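Local coordinates for protein DNA ligase (Archaeoglobus fulgidus, PDB 3GDE) that probably seals nicks in double-stranded DNA during replication, recombination and repair, using ATP and magnesium and passing through an adenylated lysine intermediate, at residues R118-R121 with E122-E126; L42-V45 with V46-T50. All coordinates share one frame; numbering follows the deposited sequence.

Contact 1: R118-R121 with E122-E126; sequences RKVR and ETFDE
Arg-121 and Asp-125, one turn apart on helix 117-129, form a loose salt bridge: OD1 of Asp-125 sits at the edge of the guanidinium, in its plane, 3.4 Å from both NE and NH2 of Arg-121. Both hydrogen bonds are weak, and the carboxylate is turned 44° from the guanidinium. Stronger partners lie elsewhere, since NH2 of Arg-121 also donates to the carbonyl of Val-53, with Asp-44 as a further partner, and OD1 of Asp-125 is hydrogen-bonded to the hydroxyl of Tyr-54. On another side of the helix the carbonyl of Lys-119 is gripped twice, from opposite faces of its plane. Thr-123 N reaches Lys-119 O at 2.9 Å, and Thr-123 OG1, placed beside its own backbone N by chi1 of -49°, donates to the same oxygen at 2.7 Å. Arg-118 and Glu-122 do not touch through their charged atoms; a water links them, accepting from Arg-118 NH1 at 3.3 Å and donating weakly to Glu-122 OE1. The main charge partners of Arg-118 are Asp-41 and Asp-44. On the buried side, Val-120 CG1 lies over one face of the Phe-124 ring, a CH-pi contact 3.9 Å from the centroid. The chemistry is thus divided: the threonine hydroxyl is satisfied within the helix, whereas both arginines spend their strongest bonds on other parts of the N-terminal DNA-ligase region.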
loop_
_atom_site.group_PDB
_atom_site.type_symbol
_atom_site.label_atom_id
_atom_site.label_comp_id
_atom_site.label_asym_id
_atom_site.label_seq_id
_atom_site.Cartn_x
_atom_site.Cartn_y
_atom_site.Cartn_z
ATOM N N ARG A 118 -5.121 14.132 -20.736
ATOM C CA ARG A 118 -6.354 14.702 -20.212
ATOM C C ARG A 118 -7.554 13.786 -20.491
ATOM O O ARG A 118 -8.332 13.499 -19.582
ATOM C CB ARG A 118 -6.571 16.117 -20.771
ATOM C CG ARG A 118 -7.392 17.040 -19.848
ATOM C CD ARG A 118 -6.544 17.782 -18.774
ATOM N NE ARG A 118 -5.201 17.219 -18.597
ATOM C CZ ARG A 118 -4.847 16.338 -17.660
ATOM N NH1 ARG A 118 -5.731 15.896 -16.764
ATOM N NH2 ARG A 118 -3.597 15.895 -17.627
ATOM N N LYS A 119 -7.678 13.312 -21.731
ATOM C CA LYS A 119 -8.706 12.334 -22.087
ATOM C C LYS A 119 -8.592 11.014 -21.311
ATOM O O LYS A 119 -9.613 10.459 -20.889
ATOM C CB LYS A 119 -8.724 12.045 -23.589
ATOM C CG LYS A 119 -10.065 11.471 -24.062
ATOM C CD LYS A 119 -9.896 10.391 -25.112
ATOM C CE LYS A 119 -10.935 10.559 -26.221
ATOM N NZ LYS A 119 -10.402 11.460 -27.317
ATOM N N VAL A 120 -7.369 10.519 -21.130
ATOM C CA VAL A 120 -7.130 9.318 -20.315
ATOM C C VAL A 120 -7.650 9.519 -18.884
ATOM O O VAL A 120 -8.383 8.694 -18.357
ATOM C CB VAL A 120 -5.629 8.911 -20.285
ATOM C CG1 VAL A 120 -5.386 7.815 -19.263
ATOM C CG2 VAL A 120 -5.182 8.443 -21.659
ATOM N N ARG A 121 -7.264 10.635 -18.284
ATOM C CA ARG A 121 -7.733 11.026 -16.962
ATOM C C ARG A 121 -9.266 11.105 -16.870
ATOM O O ARG A 121 -9.843 10.591 -15.923
ATOM C CB ARG A 121 -7.133 12.373 -16.595
ATOM C CG ARG A 121 -7.606 12.918 -15.277
ATOM C CD ARG A 121 -6.638 12.469 -14.215
ATOM N NE ARG A 121 -7.212 11.458 -13.357
ATOM C CZ ARG A 121 -6.518 10.694 -12.524
ATOM N NH1 ARG A 121 -5.201 10.794 -12.440
ATOM N NH2 ARG A 121 -7.162 9.807 -11.783
ATOM N N GLU A 122 -9.899 11.743 -17.855
ATOM C CA GLU A 122 -11.364 11.928 -17.871
ATOM C C GLU A 122 -12.095 10.597 -17.999
ATOM O O GLU A 122 -13.047 10.346 -17.271
ATOM C CB GLU A 122 -11.814 12.857 -19.011
ATOM C CG GLU A 122 -11.066 14.186 -19.112
ATOM C CD GLU A 122 -11.600 15.293 -18.197
ATOM O OE1 GLU A 122 -11.178 16.456 -18.413
ATOM O OE2 GLU A 122 -12.423 15.019 -17.277
ATOM N N THR A 123 -11.637 9.759 -18.927
ATOM C CA THR A 123 -12.185 8.418 -19.134
ATOM C C THR A 123 -12.050 7.550 -17.873
ATOM O O THR A 123 -13.002 6.860 -17.486
ATOM C CB THR A 123 -11.491 7.732 -20.325
ATOM O OG1 THR A 123 -11.487 8.636 -21.437
ATOM C CG2 THR A 123 -12.210 6.433 -20.707
ATOM N N PHE A 124 -10.869 7.603 -17.243
ATOM C CA PHE A 124 -10.623 6.938 -15.942
ATOM C C PHE A 124 -11.562 7.408 -14.833
ATOM O O PHE A 124 -12.115 6.579 -14.100
ATOM C CB PHE A 124 -9.166 7.102 -15.494
ATOM C CG PHE A 124 -8.193 6.188 -16.206
ATOM C CD1 PHE A 124 -6.830 6.291 -15.970
ATOM C CD2 PHE A 124 -8.637 5.240 -17.126
ATOM C CE1 PHE A 124 -5.918 5.444 -16.612
ATOM C CE2 PHE A 124 -7.731 4.403 -17.783
ATOM C CZ PHE A 124 -6.371 4.506 -17.518
ATOM N N ASP A 125 -11.738 8.728 -14.703
ATOM C CA ASP A 125 -12.639 9.287 -13.692
ATOM C C ASP A 125 -14.091 8.843 -13.899
ATOM O O ASP A 125 -14.788 8.543 -12.926
ATOM C CB ASP A 125 -12.524 10.817 -13.613
ATOM C CG ASP A 125 -11.208 11.287 -12.964
ATOM O OD1 ASP A 125 -10.396 10.450 -12.510
ATOM O OD2 ASP A 125 -10.991 12.511 -12.897
ATOM N N GLU A 126 -14.540 8.768 -15.157
ATOM C CA GLU A 126 -15.856 8.208 -15.445
ATOM C C GLU A 126 -15.954 6.722 -15.078
ATOM O O GLU A 126 -16.903 6.319 -14.421
ATOM C CB GLU A 126 -16.278 8.395 -16.900
ATOM C CG GLU A 126 -17.640 7.728 -17.108
ATOM C CD GLU A 126 -18.275 7.936 -18.459
ATOM O OE1 GLU A 126 -19.396 7.417 -18.615
ATOM O OE2 GLU A 126 -17.676 8.585 -19.349
HETATM O O HOH W 1 -8.946 16.457 -16.883
#

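Contact 2: L42-V45 with V46-T50; sequences LYDV and VLFIT
The carbonyls of 42-45 accept in turn from the amides of 46-49, i to i+4, along helix 39-49. The bond from Leu-47 N to Tyr-43 O is almost straight at 179° but long, 3.2 Å, while that from Phe-48 N to Asp-44 O is shorter, 2.7 Å. Leu-47 O takes both N and OG1 of Thr-50, the hydroxyl lying in the carbonyl plane on a lone pair. Tyr-43 and Leu-47 make the first side-chain pair. With chi1 of -177° swinging the phenol away from its own amide, the ring receives Leu-47 CD1 over one face, 4.2 Å from the centroid and offset toward the rim, as CD2 of Leu-47 touches Tyr-43 CE2 at 3.9 Å. The phenol oxygen goes on to Asp-199. Asp-44 and Phe-48 run side by side in the same direction, carboxylate and ring nearly parallel. Asp-44 CB stands over a ring face in a second CH-pi contact, 4.2 Å from the centroid, and Asp-44 O lies over the same face, above Phe-48 CG at 3.0 Å. Leu-42 CD1 meets Val-46 CG2 more lightly, at 4.1 Å, on a flank that packs against helix 200-216. A buried carboxylate beside an aromatic ring would be costly alone; here Arg-118 and Arg-121 of helix 117-129 each take one oxygen of Asp-44, which would favour its ionised form, so that the mostly apolar segment 42-49 carries one paired charge into the interior of the N-terminal region.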
loop_
_atom_site.group_PDB
_atom_site.type_symbol
_atom_site.label_atom_id
_atom_site.label_comp_id
_atom_site.label_asym_id
_atom_site.label_seq_id
_atom_site.Cartn_x
_atom_site.Cartn_y
_atom_site.Cartn_z
ATOM N N LEU A 42 1.407 17.328 -15.402
ATOM C CA LEU A 42 2.495 17.040 -14.453
ATOM C C LEU A 42 2.006 16.067 -13.377
ATOM O O LEU A 42 2.597 15.014 -13.165
ATOM C CB LEU A 42 3.052 18.325 -13.806
ATOM C CG LEU A 42 4.107 18.107 -12.688
ATOM C CD1 LEU A 42 5.335 17.325 -13.183
ATOM C CD2 LEU A 42 4.544 19.405 -12.005
ATOM N N TYR A 43 0.904 16.439 -12.731
ATOM C CA TYR A 43 0.228 15.620 -11.735
ATOM C C TYR A 43 -0.025 14.214 -12.261
ATOM O O TYR A 43 0.380 13.223 -11.650
ATOM C CB TYR A 43 -1.093 16.282 -11.331
ATOM C CG TYR A 43 -1.838 15.554 -10.242
ATOM C CD1 TYR A 43 -1.661 15.899 -8.898
ATOM C CD2 TYR A 43 -2.722 14.514 -10.552
ATOM C CE1 TYR A 43 -2.348 15.227 -7.888
ATOM C CE2 TYR A 43 -3.410 13.835 -9.556
ATOM C CZ TYR A 43 -3.217 14.193 -8.222
ATOM O OH TYR A 43 -3.901 13.518 -7.234
ATOM N N ASP A 44 -0.684 14.126 -13.406
ATOM C CA ASP A 44 -0.994 12.829 -13.986
ATOM C C ASP A 44 0.259 12.014 -14.314
ATOM O O ASP A 44 0.307 10.824 -14.028
ATOM C CB ASP A 44 -1.878 12.990 -15.222
ATOM C CG ASP A 44 -3.301 13.365 -14.875
ATOM O OD1 ASP A 44 -3.759 13.057 -13.750
ATOM O OD2 ASP A 44 -3.975 13.970 -15.738
ATOM N N VAL A 45 1.276 12.653 -14.881
ATOM C CA VAL A 45 2.508 11.936 -15.248
ATOM C C VAL A 45 3.200 11.338 -14.007
ATOM O O VAL A 45 3.695 10.212 -14.053
ATOM C CB VAL A 45 3.474 12.842 -16.089
ATOM C CG1 VAL A 45 4.891 12.268 -16.152
ATOM C CG2 VAL A 45 2.938 13.013 -17.482
ATOM N N VAL A 46 3.217 12.091 -12.907
ATOM C CA VAL A 46 3.874 11.638 -11.689
ATOM C C VAL A 46 3.150 10.407 -11.115
ATOM O O VAL A 46 3.787 9.401 -10.780
ATOM C CB VAL A 46 4.029 12.778 -10.639
ATOM C CG1 VAL A 46 4.463 12.221 -9.294
ATOM C CG2 VAL A 46 5.047 13.803 -11.127
ATOM N N LEU A 47 1.825 10.492 -11.028
ATOM C CA LEU A 47 1.011 9.337 -10.666
ATOM C C LEU A 47 1.216 8.183 -11.642
ATOM O O LEU A 47 1.668 7.111 -11.235
ATOM C CB LEU A 47 -0.469 9.713 -10.548
ATOM C CG LEU A 47 -0.926 10.063 -9.128
ATOM C CD1 LEU A 47 -0.308 11.359 -8.637
ATOM C CD2 LEU A 47 -2.460 10.111 -9.016
ATOM N N PHE A 48 0.920 8.420 -12.922
ATOM C CA PHE A 48 0.955 7.375 -13.947
ATOM C C PHE A 48 2.274 6.591 -14.031
ATOM O O PHE A 48 2.257 5.373 -14.197
ATOM C CB PHE A 48 0.573 7.925 -15.331
ATOM C CG PHE A 48 -0.862 8.406 -15.432
ATOM C CD1 PHE A 48 -1.728 8.325 -14.346
ATOM C CD2 PHE A 48 -1.347 8.916 -16.627
ATOM C CE1 PHE A 48 -3.044 8.766 -14.444
ATOM C CE2 PHE A 48 -2.656 9.349 -16.739
ATOM C CZ PHE A 48 -3.508 9.288 -15.647
ATOM N N ILE A 49 3.414 7.269 -13.904
ATOM C CA ILE A 49 4.702 6.568 -13.989
ATOM C C ILE A 49 4.909 5.569 -12.831
ATOM O O ILE A 49 5.654 4.586 -12.976
ATOM C CB ILE A 49 5.902 7.553 -14.138
ATOM C CG1 ILE A 49 7.171 6.809 -14.569
ATOM C CG2 ILE A 49 6.122 8.351 -12.851
ATOM C CD1 ILE A 49 8.274 7.723 -15.119
ATOM N N THR A 50 4.235 5.815 -11.706
ATOM C CA THR A 50 4.304 4.919 -10.547
ATOM C C THR A 50 3.275 3.787 -10.593
ATOM O O THR A 50 3.144 3.039 -9.626
ATOM C CB THR A 50 4.143 5.675 -9.206
ATOM O OG1 THR A 50 2.886 6.359 -9.185
ATOM C CG2 THR A 50 5.263 6.680 -9.008
#

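Helix 39-49, which holds contact 2, comes earlier in the chain than helix 117-129, which holds contact 1; both fall in the N-terminal DNA-ligase region, away from the predicted ATP-binding residues. The two centres are about 13 Å apart and the helices touch directly. The bridging distances are 2.7 Å from Asp-44 OD2 to Arg-118 NH2 and 3.0 Å from Asp-44 OD1 to Arg-121 NH1. Beside these salt bridges Phe-48 packs on Val-120 and Arg-121, its CE2 lying 4.0 Å from Val-120 CG1. Ion pairs and apolar packing together tie two helices far apart in sequence into the all-helical N-terminal region, which corresponds to the DNA-binding domain of this ligase family.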